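Nuclear import protein MOG1 (Saccharomyces cerevisiae, PDB 1JHS) takes part in the Ran GTPase system for nuclear protein import and poly(A)+ mRNA export, interacting with the Ran GTPase GSP1. Local coordinates at residues N39-R42 / E48-L51; Q75-D80 / D139-I144; E95-V98 / K103-G106. The protein carries 1 engineered substitution. All blocks are in the same frame, centred on the assembly; numbering follows the deposited sequence.

Interaction 1: N39-R42 / E48-L51; sequences NSRR and EDGL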
loop_
_atom_site.group_PDB
_atom_site.type_symbol
_atom_site.label_atom_id
_atom_site.label_comp_id
_atom_site.label_asym_id
_atom_site.label_seq_id
_atom_site.Cartn_x
_atom_site.Cartn_y
_atom_site.Cartn_z
ATOM N N ASN A 39 0.021 -1.910 12.297
ATOM C CA ASN A 39 -0.833 -1.181 13.225
ATOM C C ASN A 39 -0.737 -1.899 14.581
ATOM O O ASN A 39 -1.154 -3.060 14.691
ATOM C CB ASN A 39 -2.289 -1.220 12.722
ATOM C CG ASN A 39 -3.213 -0.334 13.545
ATOM O OD1 ASN A 39 -3.010 -0.158 14.754
ATOM N ND2 ASN A 39 -4.241 0.214 12.900
ATOM N N SER A 40 -0.187 -1.223 15.593
ATOM C CA SER A 40 -0.076 -1.824 16.930
ATOM C C SER A 40 -0.994 -1.137 17.951
ATOM O O SER A 40 -0.779 -1.255 19.156
ATOM C CB SER A 40 1.367 -1.759 17.428
ATOM O OG SER A 40 1.750 -0.403 17.574
ATOM N N ARG A 41 -2.023 -0.436 17.470
ATOM C CA ARG A 41 -2.967 0.248 18.357
ATOM C C ARG A 41 -3.802 -0.736 19.174
ATOM O O ARG A 41 -4.124 -1.829 18.710
ATOM C CB ARG A 41 -3.937 1.106 17.545
ATOM C CG ARG A 41 -3.283 2.185 16.701
ATOM C CD ARG A 41 -4.327 2.933 15.851
ATOM N NE ARG A 41 -3.720 4.036 15.110
ATOM C CZ ARG A 41 -4.373 4.842 14.281
ATOM N NH1 ARG A 41 -5.670 4.674 14.072
ATOM N NH2 ARG A 41 -3.733 5.830 13.673
ATOM N N ARG A 42 -4.165 -0.332 20.383
ATOM C CA ARG A 42 -5.017 -1.161 21.229
ATOM C C ARG A 42 -6.464 -0.897 20.790
ATOM O O ARG A 42 -6.776 0.173 20.253
ATOM C CB ARG A 42 -4.822 -0.797 22.710
ATOM C CG ARG A 42 -3.428 -1.122 23.236
ATOM C CD ARG A 42 -3.313 -0.920 24.763
ATOM N NE ARG A 42 -3.556 0.465 25.156
ATOM C CZ ARG A 42 -2.712 1.465 24.937
ATOM N NH1 ARG A 42 -1.553 1.238 24.330
ATOM N NH2 ARG A 42 -3.041 2.695 25.305
ATOM N N GLU A 48 -8.835 9.750 15.459
ATOM C CA GLU A 48 -9.859 10.265 14.561
ATOM C C GLU A 48 -9.545 9.922 13.105
ATOM O O GLU A 48 -10.144 10.472 12.175
ATOM C CB GLU A 48 -9.957 11.774 14.773
ATOM C CG GLU A 48 -9.986 12.132 16.251
ATOM C CD GLU A 48 -10.984 11.283 17.029
ATOM O OE1 GLU A 48 -12.209 11.420 16.789
ATOM O OE2 GLU A 48 -10.546 10.467 17.876
ATOM N N ASP A 49 -8.613 8.983 12.957
ATOM C CA ASP A 49 -8.066 8.451 11.705
ATOM C C ASP A 49 -8.983 7.730 10.733
ATOM O O ASP A 49 -8.821 7.834 9.519
ATOM C CB ASP A 49 -6.934 7.441 12.023
ATOM C CG ASP A 49 -5.627 8.108 12.226
ATOM O OD1 ASP A 49 -4.591 7.442 12.091
ATOM O OD2 ASP A 49 -5.643 9.332 12.513
ATOM N N GLY A 50 -9.889 6.935 11.280
ATOM C CA GLY A 50 -10.760 6.141 10.446
ATOM C C GLY A 50 -10.158 4.747 10.287
ATOM O O GLY A 50 -10.767 3.881 9.674
ATOM N N LEU A 51 -8.961 4.534 10.835
ATOM C CA LEU A 51 -8.293 3.228 10.746
ATOM C C LEU A 51 -8.726 2.324 11.903
ATOM O O LEU A 51 -9.253 2.801 12.905
ATOM C CB LEU A 51 -6.766 3.404 10.774
ATOM C CG LEU A 51 -6.175 4.319 9.697
ATOM C CD1 LEU A 51 -4.632 4.337 9.761
ATOM C CD2 LEU A 51 -6.649 3.814 8.342
HETATM O O HOH W 1 -7.570 2.959 15.514
#
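Arg41 meets Asp49 and Leu51 across a loop that bends back on itself, and the residues ahead of it prepare the meeting. Asn39 comes first: its CG lies anti to the backbone N (chi1 -173°), and Asn39 OD1 accepts a hydrogen bond from the backbone N of Arg41 (2.9 Å), an Asx turn. The amide is gripped from its other end too, because Asn39 ND2 bonds to Ala52 O and to Glu55 OE1. Ser40 OG bonds to Gly20 O. Arg41 then runs out extended from CG to NE and delivers its guanidinium edge to the second segment. NH2 forms a salt bridge with Asp49 OD1 at an N-H...O angle of 165°; the modelled 2.4 Å between Arg41 NH2 and Asp49 OD1 is doubtfully short. The guanidinium and carboxylate planes stand 53° apart, and Asp49 OD2 stays 4.2 Å from Arg41 NH2. Beside it, Arg41 NH1 packs 3.7 Å from Leu51 CB and donates to a water that also lies 3.1 Å from Leu51 O. NE is spent on Pro19 O, while Phe47 adds a cation-pi contact. The fold-back belongs to the loop linking strand 34-39 to strand 56-63, with Leu51 resting on Phe21 of strand 21-23 and on Ala167 and Val168 of helix 163-178.

Interaction 2: Q75-D80 / D139-I144; sequences QFHVED and DVVISI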
loop_
_atom_site.group_PDB
_atom_site.type_symbol
_atom_site.label_atom_id
_atom_site.label_comp_id
_atom_site.label_asym_id
_atom_site.label_seq_id
_atom_site.Cartn_x
_atom_site.Cartn_y
_atom_site.Cartn_z
ATOM N N GLN A 75 -0.177 -1.381 -12.940
ATOM C CA GLN A 75 -0.936 -2.638 -13.046
ATOM C C GLN A 75 -0.024 -3.847 -12.948
ATOM O O GLN A 75 -0.376 -4.863 -12.357
ATOM C CB GLN A 75 -1.714 -2.679 -14.374
ATOM C CG GLN A 75 -2.788 -1.587 -14.468
ATOM C CD GLN A 75 -3.513 -1.600 -15.821
ATOM O OE1 GLN A 75 -2.882 -1.487 -16.881
ATOM N NE2 GLN A 75 -4.819 -1.748 -15.788
ATOM N N PHE A 76 1.157 -3.736 -13.550
ATOM C CA PHE A 76 2.132 -4.809 -13.528
ATOM C C PHE A 76 2.543 -5.104 -12.086
ATOM O O PHE A 76 2.618 -6.270 -11.675
ATOM C CB PHE A 76 3.375 -4.395 -14.334
ATOM C CG PHE A 76 4.516 -5.384 -14.247
ATOM C CD1 PHE A 76 4.614 -6.438 -15.139
ATOM C CD2 PHE A 76 5.468 -5.276 -13.229
ATOM C CE1 PHE A 76 5.640 -7.382 -15.021
ATOM C CE2 PHE A 76 6.501 -6.219 -13.102
ATOM C CZ PHE A 76 6.584 -7.269 -13.997
ATOM N N HIS A 77 2.820 -4.040 -11.316
ATOM C CA HIS A 77 3.241 -4.223 -9.939
ATOM C C HIS A 77 2.125 -4.713 -9.055
ATOM O O HIS A 77 2.377 -5.433 -8.084
ATOM C CB HIS A 77 3.835 -2.934 -9.380
ATOM C CG HIS A 77 5.193 -2.633 -9.929
ATOM N ND1 HIS A 77 6.287 -3.434 -9.675
ATOM C CD2 HIS A 77 5.629 -1.646 -10.745
ATOM C CE1 HIS A 77 7.339 -2.952 -10.315
ATOM N NE2 HIS A 77 6.968 -1.867 -10.973
ATOM N N VAL A 78 0.900 -4.314 -9.378
ATOM C CA VAL A 78 -0.261 -4.793 -8.614
ATOM C C VAL A 78 -0.396 -6.310 -8.839
ATOM O O VAL A 78 -0.622 -7.078 -7.883
ATOM C CB VAL A 78 -1.590 -4.095 -9.082
ATOM C CG1 VAL A 78 -2.803 -4.789 -8.413
ATOM C CG2 VAL A 78 -1.596 -2.623 -8.651
ATOM N N GLU A 79 -0.270 -6.729 -10.102
ATOM C CA GLU A 79 -0.397 -8.153 -10.454
ATOM C C GLU A 79 0.603 -8.988 -9.652
ATOM O O GLU A 79 0.248 -10.042 -9.105
ATOM C CB GLU A 79 -0.180 -8.351 -11.965
ATOM C CG GLU A 79 -0.310 -9.802 -12.461
ATOM C CD GLU A 79 -1.711 -10.395 -12.294
ATOM O OE1 GLU A 79 -2.703 -9.637 -12.268
ATOM O OE2 GLU A 79 -1.828 -11.638 -12.204
ATOM N N ASP A 80 1.850 -8.523 -9.560
ATOM C CA ASP A 80 2.849 -9.267 -8.783
ATOM C C ASP A 80 2.427 -9.461 -7.332
ATOM O O ASP A 80 2.694 -10.509 -6.728
ATOM C CB ASP A 80 4.205 -8.569 -8.824
ATOM C CG ASP A 80 4.908 -8.752 -10.152
ATOM O OD1 ASP A 80 4.402 -9.519 -10.991
ATOM O OD2 ASP A 80 5.973 -8.132 -10.369
ATOM N N ASP A 139 11.519 1.297 -9.087
ATOM C CA ASP A 139 10.069 1.506 -9.022
ATOM C C ASP A 139 9.739 1.266 -7.536
ATOM O O ASP A 139 9.924 0.149 -7.031
ATOM C CB ASP A 139 9.302 0.471 -9.871
ATOM C CG ASP A 139 8.980 0.983 -11.275
ATOM O OD1 ASP A 139 9.163 2.211 -11.510
ATOM O OD2 ASP A 139 8.526 0.169 -12.131
ATOM N N VAL A 140 9.335 2.326 -6.832
ATOM C CA VAL A 140 8.966 2.185 -5.414
ATOM C C VAL A 140 7.500 1.748 -5.346
ATOM O O VAL A 140 6.635 2.438 -5.891
ATOM C CB VAL A 140 9.082 3.505 -4.670
ATOM C CG1 VAL A 140 8.712 3.300 -3.176
ATOM C CG2 VAL A 140 10.505 4.056 -4.822
ATOM N N VAL A 141 7.220 0.628 -4.669
ATOM C CA VAL A 141 5.835 0.159 -4.545
ATOM C C VAL A 141 5.430 0.194 -3.063
ATOM O O VAL A 141 6.076 -0.408 -2.218
ATOM C CB VAL A 141 5.643 -1.271 -5.131
ATOM C CG1 VAL A 141 4.184 -1.741 -4.960
ATOM C CG2 VAL A 141 5.996 -1.268 -6.634
ATOM N N ILE A 142 4.375 0.945 -2.765
ATOM C CA ILE A 142 3.888 1.048 -1.389
ATOM C C ILE A 142 2.573 0.281 -1.338
ATOM O O ILE A 142 1.672 0.564 -2.146
ATOM C CB ILE A 142 3.620 2.518 -0.971
ATOM C CG1 ILE A 142 4.914 3.346 -1.069
ATOM C CG2 ILE A 142 3.141 2.562 0.490
ATOM C CD1 ILE A 142 4.814 4.804 -0.517
ATOM N N SER A 143 2.468 -0.708 -0.439
ATOM C CA SER A 143 1.220 -1.472 -0.320
ATOM C C SER A 143 0.681 -1.364 1.100
ATOM O O SER A 143 1.445 -1.361 2.067
ATOM C CB SER A 143 1.402 -2.964 -0.702
ATOM O OG SER A 143 2.527 -3.595 -0.094
ATOM N N ILE A 144 -0.636 -1.222 1.215
ATOM C CA ILE A 144 -1.261 -1.133 2.522
ATOM C C ILE A 144 -2.373 -2.169 2.502
ATOM O O ILE A 144 -3.311 -2.060 1.720
ATOM C CB ILE A 144 -1.853 0.274 2.803
ATOM C CG1 ILE A 144 -0.757 1.351 2.668
ATOM C CG2 ILE A 144 -2.462 0.289 4.247
ATOM C CD1 ILE A 144 -1.228 2.829 2.935
#
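A chi1 of -73° sets CG of His77 anti to its carbonyl carbon, and a chi2 of -65° turns the imidazole so that NE2 heads for Asp139 while one ring face settles on Val141. Asp139 answers with a chi1 of -95°, away from the staggered values, which carries OD2 to the ring edge. His77 NE2 donates to Asp139 OD2 over 2.8 Å, and the oxygen sits close to the ring plane. The acceptor is used on its anti side, somewhat out of the carboxylate plane, and ring and carboxylate stand nearly perpendicular. This His-carboxylate pair pins helix 70-83 against strand 138-147, one of the inner strands of the seven-stranded antiparallel sheet: a buried polar link amid contacts of the histidine with Val141, Leu62 and Leu130, the two leucines lying on the flanking strands. Val141 supplies the aliphatic part. Its CG2 lies 3.9 Å from the centroid of the His77 ring as a CH-pi contact, displaced toward the rim, and Phe76 CD2 stands over the opposite face, so the imidazole is sandwiched. The carboxylate is shared more widely. OD2 of Asp139 also accepts from Val65 N, and OD1 forms a salt bridge with Arg132 NE, an arrangement that probably favours the ionised acid.

Interaction 3: E95-V98 / K103-G106; sequences EDTV and KFTG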
loop_
_atom_site.group_PDB
_atom_site.type_symbol
_atom_site.label_atom_id
_atom_site.label_comp_id
_atom_site.label_asym_id
_atom_site.label_seq_id
_atom_site.Cartn_x
_atom_site.Cartn_y
_atom_site.Cartn_z
ATOM N N GLU A 95 -8.630 4.861 -8.344
ATOM C CA GLU A 95 -7.339 5.020 -9.016
ATOM C C GLU A 95 -7.099 6.462 -9.428
ATOM O O GLU A 95 -8.028 7.182 -9.775
ATOM C CB GLU A 95 -7.231 4.107 -10.240
ATOM C CG GLU A 95 -8.257 4.384 -11.339
ATOM C CD GLU A 95 -8.072 3.469 -12.543
ATOM O OE1 GLU A 95 -7.291 3.821 -13.460
ATOM O OE2 GLU A 95 -8.702 2.387 -12.568
ATOM N N ASP A 96 -5.841 6.879 -9.381
ATOM C CA ASP A 96 -5.490 8.242 -9.753
ATOM C C ASP A 96 -4.036 8.392 -10.201
ATOM O O ASP A 96 -3.134 7.744 -9.672
ATOM C CB ASP A 96 -5.654 9.203 -8.570
ATOM C CG ASP A 96 -7.094 9.358 -8.109
ATOM O OD1 ASP A 96 -7.476 8.733 -7.088
ATOM O OD2 ASP A 96 -7.847 10.117 -8.758
ATOM N N THR A 97 -3.827 9.257 -11.183
ATOM C CA THR A 97 -2.478 9.596 -11.586
ATOM C C THR A 97 -2.238 10.793 -10.675
ATOM O O THR A 97 -2.889 11.845 -10.828
ATOM C CB THR A 97 -2.384 10.060 -13.045
ATOM O OG1 THR A 97 -2.475 8.920 -13.906
ATOM C CG2 THR A 97 -1.040 10.712 -13.292
ATOM N N VAL A 98 -1.332 10.640 -9.718
ATOM C CA VAL A 98 -1.031 11.720 -8.779
ATOM C C VAL A 98 -0.040 12.706 -9.432
ATOM O O VAL A 98 -0.125 13.920 -9.231
ATOM C CB VAL A 98 -0.447 11.148 -7.486
ATOM C CG1 VAL A 98 0.145 12.267 -6.644
ATOM C CG2 VAL A 98 -1.566 10.418 -6.700
ATOM N N LYS A 103 3.923 9.057 -10.479
ATOM C CA LYS A 103 3.186 8.636 -9.285
ATOM C C LYS A 103 1.752 8.249 -9.566
ATOM O O LYS A 103 0.979 9.054 -10.081
ATOM C CB LYS A 103 3.210 9.746 -8.236
ATOM C CG LYS A 103 4.610 10.144 -7.793
ATOM C CD LYS A 103 4.593 11.336 -6.833
ATOM C CE LYS A 103 5.985 11.553 -6.241
ATOM N NZ LYS A 103 5.965 12.653 -5.209
ATOM N N PHE A 104 1.413 7.012 -9.193
ATOM C CA PHE A 104 0.076 6.476 -9.419
ATOM C C PHE A 104 -0.400 5.764 -8.161
ATOM O O PHE A 104 0.391 5.081 -7.501
ATOM C CB PHE A 104 0.126 5.491 -10.599
ATOM C CG PHE A 104 -1.220 5.206 -11.191
ATOM C CD1 PHE A 104 -1.693 5.959 -12.255
ATOM C CD2 PHE A 104 -2.037 4.212 -10.642
ATOM C CE1 PHE A 104 -2.978 5.739 -12.787
ATOM C CE2 PHE A 104 -3.316 3.976 -11.162
ATOM C CZ PHE A 104 -3.785 4.747 -12.239
ATOM N N THR A 105 -1.686 5.924 -7.829
ATOM C CA THR A 105 -2.264 5.287 -6.647
ATOM C C THR A 105 -3.632 4.638 -6.947
ATOM O O THR A 105 -4.342 5.063 -7.856
ATOM C CB THR A 105 -2.495 6.322 -5.504
ATOM O OG1 THR A 105 -3.396 7.353 -5.953
ATOM C CG2 THR A 105 -1.189 6.971 -5.102
ATOM N N GLY A 106 -3.988 3.623 -6.158
ATOM C CA GLY A 106 -5.281 2.983 -6.327
ATOM C C GLY A 106 -5.567 2.016 -5.182
ATOM O O GLY A 106 -4.672 1.723 -4.377
#
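Phe104 lies along Glu95, Asp96 and Thr97 of the partner strand, and its ring can be followed outward atom by atom. Phe104 CB stands 4.1 Å from the carbonyl O of Asp96; with CG anti to the backbone N (chi1 -162°), the ring then swings over that same oxygen, which sits 3.4 Å above the ring plane and over its centre. On one flank Phe104 CE1 comes 3.4 Å from Thr97 OG1, at the ring edge. On the other, CE2 rests on the CB of Glu95. At the tip, Phe104 CZ lies 3.8 Å from Glu95 OE1, a carboxylate oxygen in the ring plane whose main partner is Lys71, by a salt bridge. Trp74 meets the ring as well.

The backbones pair alongside. Asp96 and Thr105 form a hydrogen-bonded pair, Asp96 N giving to Thr105 O at 2.8 Å and Thr105 N giving to Asp96 O at 3.0 Å. Val98 N donates a hydrogen bond to Lys103 O. On the face of Asp96 and Thr105, Thr105 OG1 lies 3.6 Å from Val98 CG2, where the first strand turns its corner; this hydroxyl bonds to Tyr169 and Gln173, and Tyr169 also holds Asp96 OD1. Glu95 CA and Gly106 CA come to 4.0 Å, Gly106 having no side chain to stand in the way. The whole is an antiparallel beta hairpin, strands 87-99 and 103-113, whose first arm is an outermost strand of the seven-stranded sheet.

How the interactions relate
Two of the three contacts belong to the seven-stranded sheet, and the third lies in a loop that leaves it. Interactions 2 and 3 are neighbours, their centres 11 Å apart and nearest atoms about 6 Å apart, and helix 70-83 serves both: it carries His77 of interaction 2 and touches Thr97 and Phe104 of interaction 3. Helix 163-178 takes the other face, packing on Ile142 and Ile144 of segment 139-144 and on Val98 and Thr105 of segments 95-98 and 103-106. It also reaches Leu51 of interaction 1, although that contact is centred 24 Å from each of the others. Interaction 1 closes before the rest begin, whereas interaction 3 falls within the chain between 75-80 and 139-144.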